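Local coordinates for protein Sex comb on midleg CG9495-PA (Drosophila melanogaster, PDB 1PK3) that probably represses transcription as a Polycomb-group protein, its SAM domain assembling into a polymer with that of polyhomeotic, at residues Ala6-Arg11 / Ile19-Gln24; Ile15-Glu20 / Lys48-Leu53; Asp38-His43 / Lys60-Lys65. The protein carries 1 engineered substitution. All coordinates share one frame; numbering follows the deposited sequence.

Interaction 1: Ala6-Arg11 / Ile19-Gln24; sequences ANSHLR and IEEVIQ
His9 lies across from Glu21 with their CA atoms 4.9 Å apart, where a 3-10 turn at residues 8-10 is laid against the first turns of helix 19-29. This helix opens the SAM domain bundle, and the contact illustrates how an N-terminal arm with little regular structure can be fixed to a helix flank by a few polar side chains. The principal acceptor is the amide oxygen of Gln24, whose extended chain reaches out from the helix. Two donors of one residue converge on it: the backbone N of His9 at 3.2 Å from Gln24 OE1, nearly straight at 168°, and the imidazole. Ring and amide planes stand 76° apart, yet the ring brings its edge to the oxygen, because chi1 of 76° tucks CG between the backbone N and the carbonyl carbon and folds the imidazole back toward its own N-H. The backbone of Gln24 covers one ring face, and Leu10 CG lies over the other, toward the rim. Ser8 OG donates at 2.7 Å to Glu21 OE2, onto the lone pair of OE2 that points away from the other carboxylate oxygen. Glu21 OE1 accepts from the backbone N of Thr18, the N-cap residue, so the glutamate joins the turn to the helix start. Of the two bonds to Gln24 OE1, that from His9 ND1, 3.1 Å long, lies in the carbonyl plane on a lone pair.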
loop_
_atom_site.group_PDB
_atom_site.type_symbol
_atom_site.label_atom_id
_atom_site.label_comp_id
_atom_site.label_asym_id
_atom_site.label_seq_id
_atom_site.Cartn_x
_atom_site.Cartn_y
_atom_site.Cartn_z
ATOM N N ALA A 6 11.022 13.255 -1.689
ATOM C CA ALA A 6 10.508 12.086 -0.987
ATOM C C ALA A 6 9.029 11.903 -1.314
ATOM O O ALA A 6 8.261 11.375 -0.508
ATOM C CB ALA A 6 10.698 12.252 0.514
ATOM N N ASN A 7 8.640 12.347 -2.506
ATOM C CA ASN A 7 7.260 12.249 -2.966
ATOM C C ASN A 7 7.254 11.810 -4.426
ATOM O O ASN A 7 6.389 12.210 -5.208
ATOM C CB ASN A 7 6.569 13.607 -2.837
ATOM C CG ASN A 7 7.239 14.681 -3.673
ATOM O OD1 ASN A 7 8.425 14.968 -3.502
ATOM N ND2 ASN A 7 6.482 15.279 -4.586
ATOM N N SER A 8 8.227 10.977 -4.782
ATOM C CA SER A 8 8.368 10.483 -6.145
ATOM C C SER A 8 7.174 9.685 -6.658
ATOM O O SER A 8 6.981 9.576 -7.871
ATOM C CB SER A 8 9.630 9.625 -6.257
ATOM O OG SER A 8 9.568 8.511 -5.384
ATOM N N HIS A 9 6.375 9.126 -5.751
ATOM C CA HIS A 9 5.224 8.334 -6.175
ATOM C C HIS A 9 4.251 9.170 -6.993
ATOM O O HIS A 9 3.499 8.639 -7.810
ATOM C CB HIS A 9 4.494 7.722 -4.972
ATOM C CG HIS A 9 3.654 8.696 -4.203
ATOM N ND1 HIS A 9 4.189 9.622 -3.335
ATOM C CD2 HIS A 9 2.313 8.880 -4.170
ATOM C CE1 HIS A 9 3.214 10.333 -2.797
ATOM N NE2 HIS A 9 2.066 9.903 -3.287
ATOM N N LEU A 10 4.273 10.481 -6.777
ATOM C CA LEU A 10 3.389 11.387 -7.499
ATOM C C LEU A 10 3.782 11.521 -8.968
ATOM O O LEU A 10 2.926 11.714 -9.833
ATOM C CB LEU A 10 3.409 12.773 -6.846
ATOM C CG LEU A 10 2.897 12.900 -5.409
ATOM C CD1 LEU A 10 3.110 14.326 -4.925
ATOM C CD2 LEU A 10 1.424 12.529 -5.344
ATOM N N ARG A 11 5.077 11.409 -9.247
ATOM C CA ARG A 11 5.582 11.546 -10.610
ATOM C C ARG A 11 5.816 10.226 -11.335
ATOM O O ARG A 11 6.660 10.147 -12.229
ATOM C CB ARG A 11 6.883 12.351 -10.601
ATOM C CG ARG A 11 6.725 13.782 -10.119
ATOM C CD ARG A 11 8.061 14.505 -10.100
ATOM N NE ARG A 11 8.989 13.929 -9.129
ATOM C CZ ARG A 11 8.792 13.930 -7.815
ATOM N NH1 ARG A 11 7.697 14.478 -7.305
ATOM N NH2 ARG A 11 9.694 13.389 -7.006
ATOM N N ILE A 19 8.603 -0.206 -3.545
ATOM C CA ILE A 19 7.992 -0.441 -2.242
ATOM C C ILE A 19 7.892 0.879 -1.481
ATOM O O ILE A 19 6.852 1.200 -0.893
ATOM C CB ILE A 19 8.826 -1.434 -1.406
ATOM C CG1 ILE A 19 8.759 -2.826 -2.039
ATOM C CG2 ILE A 19 8.323 -1.455 0.034
ATOM C CD1 ILE A 19 9.668 -3.849 -1.368
ATOM N N GLU A 20 8.974 1.654 -1.489
ATOM C CA GLU A 20 8.961 2.928 -0.784
ATOM C C GLU A 20 7.887 3.870 -1.316
ATOM O O GLU A 20 7.250 4.585 -0.543
ATOM C CB GLU A 20 10.335 3.603 -0.864
ATOM C CG GLU A 20 11.412 2.876 -0.068
ATOM C CD GLU A 20 10.989 2.614 1.370
ATOM O OE1 GLU A 20 10.575 3.572 2.051
ATOM O OE2 GLU A 20 11.074 1.449 1.820
ATOM N N GLU A 21 7.676 3.868 -2.626
ATOM C CA GLU A 21 6.663 4.738 -3.213
ATOM C C GLU A 21 5.250 4.297 -2.832
ATOM O O GLU A 21 4.353 5.131 -2.680
ATOM C CB GLU A 21 6.833 4.790 -4.730
ATOM C CG GLU A 21 8.171 5.405 -5.137
ATOM C CD GLU A 21 8.356 5.488 -6.636
ATOM O OE1 GLU A 21 8.134 4.468 -7.319
ATOM O OE2 GLU A 21 8.738 6.571 -7.131
ATOM N N VAL A 22 5.052 2.990 -2.679
ATOM C CA VAL A 22 3.746 2.469 -2.275
ATOM C C VAL A 22 3.454 3.011 -0.882
ATOM O O VAL A 22 2.356 3.497 -0.603
ATOM C CB VAL A 22 3.740 0.924 -2.215
ATOM C CG1 VAL A 22 2.503 0.432 -1.451
ATOM C CG2 VAL A 22 3.749 0.348 -3.626
ATOM N N ILE A 23 4.455 2.927 -0.011
ATOM C CA ILE A 23 4.332 3.410 1.357
ATOM C C ILE A 23 4.059 4.915 1.338
ATOM O O ILE A 23 3.238 5.416 2.109
ATOM C CB ILE A 23 5.618 3.090 2.158
ATOM C CG1 ILE A 23 5.750 1.570 2.311
ATOM C CG2 ILE A 23 5.582 3.763 3.532
ATOM C CD1 ILE A 23 7.059 1.104 2.925
ATOM N N GLN A 24 4.744 5.625 0.446
ATOM C CA GLN A 24 4.554 7.067 0.302
ATOM C C GLN A 24 3.087 7.357 0.008
ATOM O O GLN A 24 2.479 8.237 0.619
ATOM C CB GLN A 24 5.401 7.606 -0.852
ATOM C CG GLN A 24 6.803 8.027 -0.474
ATOM C CD GLN A 24 7.623 8.442 -1.682
ATOM O OE1 GLN A 24 7.113 9.084 -2.603
ATOM N NE2 GLN A 24 8.902 8.086 -1.678
#

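Interaction 2: Ile15-Glu20 / Lys48-Leu53; sequences IDWTIE and KALLRL. Engineered in segment 48-53: Arg52 (natural residue Leu).
Ile15 O is the polar centre of this contact: it accepts hydrogen bonds from Lys48 NZ at 3.2 Å and from a water at 2.8 Å. The lysine runs extended as far as CE and then bends at chi4 (60°), which turns the ammonium back to Ile15 O, tilted 28° from the carbonyl plane. On the way its CG passes Ile15 CG1 at 4.0 Å, the two side chains crossing at a slant. Asp16 OD1 lies 4.1 Å from Lys48 NZ, too far for a salt bridge, though the opposite charges probably attract. The water also donates to Trp17 O and accepts from the backbone N of Lys48, tying the carbonyls of Ile15 and Trp17 to the backbone of helix 47-50. Beneath this polar layer Leu51 CD1 packs on Ile15 CB, while Leu50 CD2 meets the rim of the indole near its plane, 4.1 Å from Trp17 CZ3. The indole is positioned by His9 O, which accepts from Trp17 NE1, and by Tyr25, whose ring it meets. Within the SAM fold, the contact thus joins the approach to helix 19-29 to the short helix 47-50, with Val22 of helix 19-29 touching both Trp17 and Leu50.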
loop_
_atom_site.group_PDB
_atom_site.type_symbol
_atom_site.label_atom_id
_atom_site.label_comp_id
_atom_site.label_asym_id
_atom_site.label_seq_id
_atom_site.Cartn_x
_atom_site.Cartn_y
_atom_site.Cartn_z
ATOM N N ILE A 15 1.778 1.263 -11.271
ATOM C CA ILE A 15 2.369 0.003 -11.704
ATOM C C ILE A 15 3.898 0.003 -11.641
ATOM O O ILE A 15 4.519 -1.059 -11.576
ATOM C CB ILE A 15 1.921 -0.348 -13.143
ATOM C CG1 ILE A 15 2.249 -1.811 -13.450
ATOM C CG2 ILE A 15 2.612 0.567 -14.147
ATOM C CD1 ILE A 15 1.753 -2.277 -14.805
ATOM N N ASP A 16 4.504 1.186 -11.653
ATOM C CA ASP A 16 5.960 1.286 -11.598
ATOM C C ASP A 16 6.489 1.685 -10.222
ATOM O O ASP A 16 7.698 1.836 -10.036
ATOM C CB ASP A 16 6.463 2.289 -12.641
ATOM C CG ASP A 16 6.095 1.894 -14.058
ATOM O OD1 ASP A 16 6.356 0.733 -14.438
ATOM O OD2 ASP A 16 5.550 2.747 -14.793
ATOM N N TRP A 17 5.593 1.856 -9.256
ATOM C CA TRP A 17 6.013 2.244 -7.913
ATOM C C TRP A 17 6.911 1.222 -7.239
ATOM O O TRP A 17 6.721 0.014 -7.393
ATOM C CB TRP A 17 4.804 2.468 -6.997
ATOM C CG TRP A 17 4.023 3.712 -7.258
ATOM C CD1 TRP A 17 4.434 4.819 -7.949
ATOM C CD2 TRP A 17 2.699 3.996 -6.792
ATOM N NE1 TRP A 17 3.442 5.775 -7.944
ATOM C CE2 TRP A 17 2.368 5.295 -7.242
ATOM C CE3 TRP A 17 1.759 3.278 -6.039
ATOM C CZ2 TRP A 17 1.132 5.892 -6.961
ATOM C CZ3 TRP A 17 0.530 3.873 -5.759
ATOM C CH2 TRP A 17 0.230 5.167 -6.222
ATOM N N THR A 18 7.886 1.717 -6.483
ATOM C CA THR A 18 8.779 0.851 -5.727
ATOM C C THR A 18 8.056 0.642 -4.405
ATOM O O THR A 18 7.011 1.250 -4.165
ATOM C CB THR A 18 10.118 1.535 -5.408
ATOM O OG1 THR A 18 9.883 2.669 -4.561
ATOM C CG2 THR A 18 10.810 1.983 -6.687
ATOM N N ILE A 19 8.603 -0.206 -3.545
ATOM C CA ILE A 19 7.992 -0.441 -2.242
ATOM C C ILE A 19 7.892 0.879 -1.481
ATOM O O ILE A 19 6.852 1.200 -0.893
ATOM C CB ILE A 19 8.826 -1.434 -1.406
ATOM C CG1 ILE A 19 8.759 -2.826 -2.039
ATOM C CG2 ILE A 19 8.323 -1.455 0.034
ATOM C CD1 ILE A 19 9.668 -3.849 -1.368
ATOM N N GLU A 20 8.974 1.654 -1.489
ATOM C CA GLU A 20 8.961 2.928 -0.784
ATOM C C GLU A 20 7.887 3.870 -1.316
ATOM O O GLU A 20 7.250 4.585 -0.543
ATOM C CB GLU A 20 10.335 3.603 -0.864
ATOM C CG GLU A 20 11.412 2.876 -0.068
ATOM C CD GLU A 20 10.989 2.614 1.370
ATOM O OE1 GLU A 20 10.575 3.572 2.051
ATOM O OE2 GLU A 20 11.074 1.449 1.820
ATOM N N LYS A 48 3.482 -3.124 -8.571
ATOM C CA LYS A 48 2.900 -4.260 -9.272
ATOM C C LYS A 48 2.167 -5.191 -8.312
ATOM O O LYS A 48 1.075 -5.675 -8.612
ATOM C CB LYS A 48 3.989 -5.038 -10.018
ATOM C CG LYS A 48 4.521 -4.313 -11.250
ATOM C CD LYS A 48 5.596 -5.122 -11.956
ATOM C CE LYS A 48 6.063 -4.430 -13.227
ATOM N NZ LYS A 48 6.633 -3.083 -12.951
ATOM N N ALA A 49 2.770 -5.436 -7.153
ATOM C CA ALA A 49 2.161 -6.309 -6.160
ATOM C C ALA A 49 0.915 -5.667 -5.560
ATOM O O ALA A 49 -0.090 -6.343 -5.342
ATOM C CB ALA A 49 3.161 -6.625 -5.059
ATOM N N LEU A 50 0.990 -4.367 -5.294
ATOM C CA LEU A 50 -0.128 -3.630 -4.706
ATOM C C LEU A 50 -1.406 -3.791 -5.520
ATOM O O LEU A 50 -2.493 -3.938 -4.961
ATOM C CB LEU A 50 0.213 -2.136 -4.594
ATOM C CG LEU A 50 -0.848 -1.231 -3.949
ATOM C CD1 LEU A 50 -0.958 -1.540 -2.457
ATOM C CD2 LEU A 50 -0.473 0.234 -4.152
ATOM N N LEU A 51 -1.267 -3.762 -6.842
ATOM C CA LEU A 51 -2.414 -3.883 -7.731
ATOM C C LEU A 51 -3.008 -5.288 -7.797
ATOM O O LEU A 51 -4.068 -5.484 -8.390
ATOM C CB LEU A 51 -2.027 -3.415 -9.138
ATOM C CG LEU A 51 -1.474 -1.986 -9.222
ATOM C CD1 LEU A 51 -1.129 -1.649 -10.665
ATOM C CD2 LEU A 51 -2.495 -1.004 -8.674
ATOM N N ARG A 52 -2.338 -6.260 -7.183
ATOM C CA ARG A 52 -2.812 -7.645 -7.186
ATOM C C ARG A 52 -3.345 -8.040 -5.811
ATOM O O ARG A 52 -3.957 -9.093 -5.640
ATOM C CB ARG A 52 -1.662 -8.585 -7.571
ATOM C CG ARG A 52 -1.081 -8.326 -8.954
ATOM C CD ARG A 52 -1.742 -9.209 -9.999
ATOM N NE ARG A 52 -3.193 -9.208 -9.879
ATOM C CZ ARG A 52 -3.992 -10.093 -10.464
ATOM N NH1 ARG A 52 -3.480 -11.059 -11.217
ATOM N NH2 ARG A 52 -5.304 -10.019 -10.292
ATOM N N LEU A 53 -3.111 -7.172 -4.837
ATOM C CA LEU A 53 -3.515 -7.401 -3.458
ATOM C C LEU A 53 -5.022 -7.240 -3.220
ATOM O O LEU A 53 -5.691 -6.459 -3.900
ATOM C CB LEU A 53 -2.744 -6.409 -2.577
ATOM C CG LEU A 53 -2.475 -6.639 -1.094
ATOM C CD1 LEU A 53 -1.683 -7.924 -0.900
ATOM C CD2 LEU A 53 -1.701 -5.441 -0.551
HETATM O O HOH W 1 6.095 -1.917 -9.382
#

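Interaction 3: Asp38-His43 / Lys60-Lys65; sequences DLFRKH and KYMGLK
Met62 reaches the neighbouring helix with its chain extended through chi2 (175°) and then bent at chi3 (70°), a bend that turns the terminal methyl toward Leu39 and the ring of Phe40. The sulfur stands back while the methyl leads: Met62 CE sits 4.1 Å from the centroid of the Phe40 ring, almost on the ring normal, in a CH-pi contact. The thioether completes a Met-aromatic arrangement, with SD above the same ring at the longer distance of 5.5 Å. Nearer the root of the side chain, Met62 CG lies over one face of the His43 imidazole, toward its rim and 3.6 Å from His43 CD2; the two side chains run past each other in opposite senses. Lys42 CG covers the other face, so the imidazole is layered between aliphatic carbons. His43 CE1 also approaches Tyr61 O at 3.3 Å, obliquely to the ring.

On the other flank, Leu39 CD1 touches Leu64 CD2 at 3.5 Å, and Leu39 CD2 lies 3.6 Å from Met62 O. The chain turns through Gly63, which has positive phi and leads from helix 55-62 toward Leu64, ahead of helix 66-78. Here the end of helix 37-42 meets the end of helix 55-62 and the turn that follows it, inside the SAM bundle: Phe40 continues inward to Val22 and Ile26, and both Phe40 and Leu64 reach Ile72. No hydrogen bond crosses between the segments, which implies that they are held by shape, dispersion and aromatic faces, with one methionine side chain lying over two rings, its CE on Phe40 and its CG on His43.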
loop_
_atom_site.group_PDB
_atom_site.type_symbol
_atom_site.label_atom_id
_atom_site.label_comp_id
_atom_site.label_asym_id
_atom_site.label_seq_id
_atom_site.Cartn_x
_atom_site.Cartn_y
_atom_site.Cartn_z
ATOM N N ASP A 38 6.142 -0.780 7.583
ATOM C CA ASP A 38 7.068 -1.904 7.606
ATOM C C ASP A 38 6.466 -3.205 7.091
ATOM O O ASP A 38 7.197 -4.104 6.671
ATOM C CB ASP A 38 7.631 -2.112 9.014
ATOM C CG ASP A 38 8.626 -1.034 9.406
ATOM O OD1 ASP A 38 9.451 -0.649 8.546
ATOM O OD2 ASP A 38 8.589 -0.580 10.571
ATOM N N LEU A 39 5.141 -3.315 7.124
ATOM C CA LEU A 39 4.490 -4.523 6.625
ATOM C C LEU A 39 4.700 -4.629 5.128
ATOM O O LEU A 39 4.969 -5.710 4.608
ATOM C CB LEU A 39 2.986 -4.508 6.917
ATOM C CG LEU A 39 2.565 -4.820 8.350
ATOM C CD1 LEU A 39 1.042 -4.829 8.436
ATOM C CD2 LEU A 39 3.131 -6.171 8.770
ATOM N N PHE A 40 4.579 -3.501 4.434
ATOM C CA PHE A 40 4.760 -3.497 2.993
ATOM C C PHE A 40 6.206 -3.781 2.624
ATOM O O PHE A 40 6.485 -4.353 1.573
ATOM C CB PHE A 40 4.290 -2.167 2.403
ATOM C CG PHE A 40 2.799 -1.994 2.450
ATOM C CD1 PHE A 40 2.158 -1.679 3.645
ATOM C CD2 PHE A 40 2.028 -2.214 1.313
ATOM C CE1 PHE A 40 0.764 -1.589 3.707
ATOM C CE2 PHE A 40 0.636 -2.128 1.362
ATOM C CZ PHE A 40 0.002 -1.816 2.562
ATOM N N ARG A 41 7.129 -3.381 3.491
ATOM C CA ARG A 41 8.535 -3.647 3.235
ATOM C C ARG A 41 8.785 -5.133 3.465
ATOM O O ARG A 41 9.369 -5.812 2.621
ATOM C CB ARG A 41 9.424 -2.816 4.168
ATOM C CG ARG A 41 9.273 -1.321 3.984
ATOM C CD ARG A 41 10.403 -0.550 4.658
ATOM N NE ARG A 41 10.271 0.883 4.421
ATOM C CZ ARG A 41 9.564 1.712 5.184
ATOM N NH1 ARG A 41 8.921 1.261 6.253
ATOM N NH2 ARG A 41 9.483 2.995 4.863
ATOM N N LYS A 42 8.320 -5.637 4.606
ATOM C CA LYS A 42 8.504 -7.041 4.956
ATOM C C LYS A 42 7.932 -7.998 3.913
ATOM O O LYS A 42 8.566 -8.993 3.551
ATOM C CB LYS A 42 7.858 -7.341 6.315
ATOM C CG LYS A 42 7.958 -8.803 6.725
ATOM C CD LYS A 42 7.296 -9.062 8.067
ATOM C CE LYS A 42 7.414 -10.526 8.461
ATOM N NZ LYS A 42 6.726 -10.807 9.754
ATOM N N HIS A 43 6.733 -7.698 3.429
ATOM C CA HIS A 43 6.090 -8.556 2.447
ATOM C C HIS A 43 6.400 -8.173 1.004
ATOM O O HIS A 43 5.837 -8.734 0.059
ATOM C CB HIS A 43 4.585 -8.596 2.739
ATOM C CG HIS A 43 4.274 -9.180 4.084
ATOM N ND1 HIS A 43 4.442 -10.519 4.365
ATOM C CD2 HIS A 43 3.910 -8.595 5.250
ATOM C CE1 HIS A 43 4.201 -10.733 5.647
ATOM N NE2 HIS A 43 3.877 -9.581 6.206
ATOM N N LYS A 60 -4.831 -12.560 5.772
ATOM C CA LYS A 60 -4.234 -13.886 5.891
ATOM C C LYS A 60 -2.711 -13.914 5.924
ATOM O O LYS A 60 -2.116 -14.610 6.752
ATOM C CB LYS A 60 -4.723 -14.780 4.749
ATOM C CG LYS A 60 -4.206 -16.215 4.822
ATOM C CD LYS A 60 -4.785 -17.075 3.710
ATOM C CE LYS A 60 -4.256 -18.503 3.790
ATOM N NZ LYS A 60 -4.806 -19.357 2.701
ATOM N N TYR A 61 -2.076 -13.156 5.037
ATOM C CA TYR A 61 -0.620 -13.168 4.962
ATOM C C TYR A 61 0.132 -11.995 5.577
ATOM O O TYR A 61 1.280 -12.149 5.994
ATOM C CB TYR A 61 -0.198 -13.331 3.504
ATOM C CG TYR A 61 -0.790 -14.552 2.845
ATOM C CD1 TYR A 61 -1.753 -14.430 1.845
ATOM C CD2 TYR A 61 -0.388 -15.833 3.223
ATOM C CE1 TYR A 61 -2.302 -15.557 1.235
ATOM C CE2 TYR A 61 -0.929 -16.962 2.620
ATOM C CZ TYR A 61 -1.883 -16.817 1.629
ATOM O OH TYR A 61 -2.408 -17.932 1.022
ATOM N N MET A 62 -0.495 -10.828 5.646
ATOM C CA MET A 62 0.188 -9.667 6.207
ATOM C C MET A 62 -0.187 -9.366 7.653
ATOM O O MET A 62 0.344 -8.435 8.257
ATOM C CB MET A 62 -0.063 -8.445 5.322
ATOM C CG MET A 62 0.550 -8.586 3.935
ATOM S SD MET A 62 0.163 -7.231 2.819
ATOM C CE MET A 62 1.118 -5.873 3.539
ATOM N N GLY A 63 -1.098 -10.159 8.205
ATOM C CA GLY A 63 -1.507 -9.970 9.587
ATOM C C GLY A 63 -2.300 -8.708 9.868
ATOM O O GLY A 63 -2.440 -8.305 11.023
ATOM N N LEU A 64 -2.822 -8.080 8.820
ATOM C CA LEU A 64 -3.611 -6.861 8.975
ATOM C C LEU A 64 -5.022 -7.187 9.449
ATOM O O LEU A 64 -5.588 -8.206 9.057
ATOM C CB LEU A 64 -3.690 -6.120 7.637
ATOM C CG LEU A 64 -2.445 -5.327 7.236
ATOM C CD1 LEU A 64 -2.465 -5.027 5.747
ATOM C CD2 LEU A 64 -2.393 -4.045 8.059
ATOM N N LYS A 65 -5.580 -6.330 10.302
ATOM C CA LYS A 65 -6.946 -6.523 10.783
ATOM C C LYS A 65 -7.883 -6.086 9.655
ATOM O O LYS A 65 -7.460 -5.408 8.719
ATOM C CB LYS A 65 -7.207 -5.682 12.037
ATOM C CG LYS A 65 -6.406 -6.119 13.262
ATOM C CD LYS A 65 -6.731 -7.549 13.656
ATOM C CE LYS A 65 -5.863 -8.018 14.819
ATOM N NZ LYS A 65 -6.126 -9.445 15.165
#

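In the fold
The three contacts grade from polar to apolar across the domain. Interaction 1 is a surface contact held by hydrogen bonds, interaction 2 is partly buried and mixes a polar rim with a bridging water and apolar packing, and interaction 3, also partly buried, relies on apolar and aromatic surfaces. Interactions 1 and 2 share the start of helix 19-29. Interaction 3 lies on the opposite side of the chain's centre from interaction 1, but helix 19-29 connects them: Val22 packs on Phe40, and Glu20 forms a salt bridge with Arg41. Leu50 also touches Phe40, linking interactions 2 and 3 through the interior.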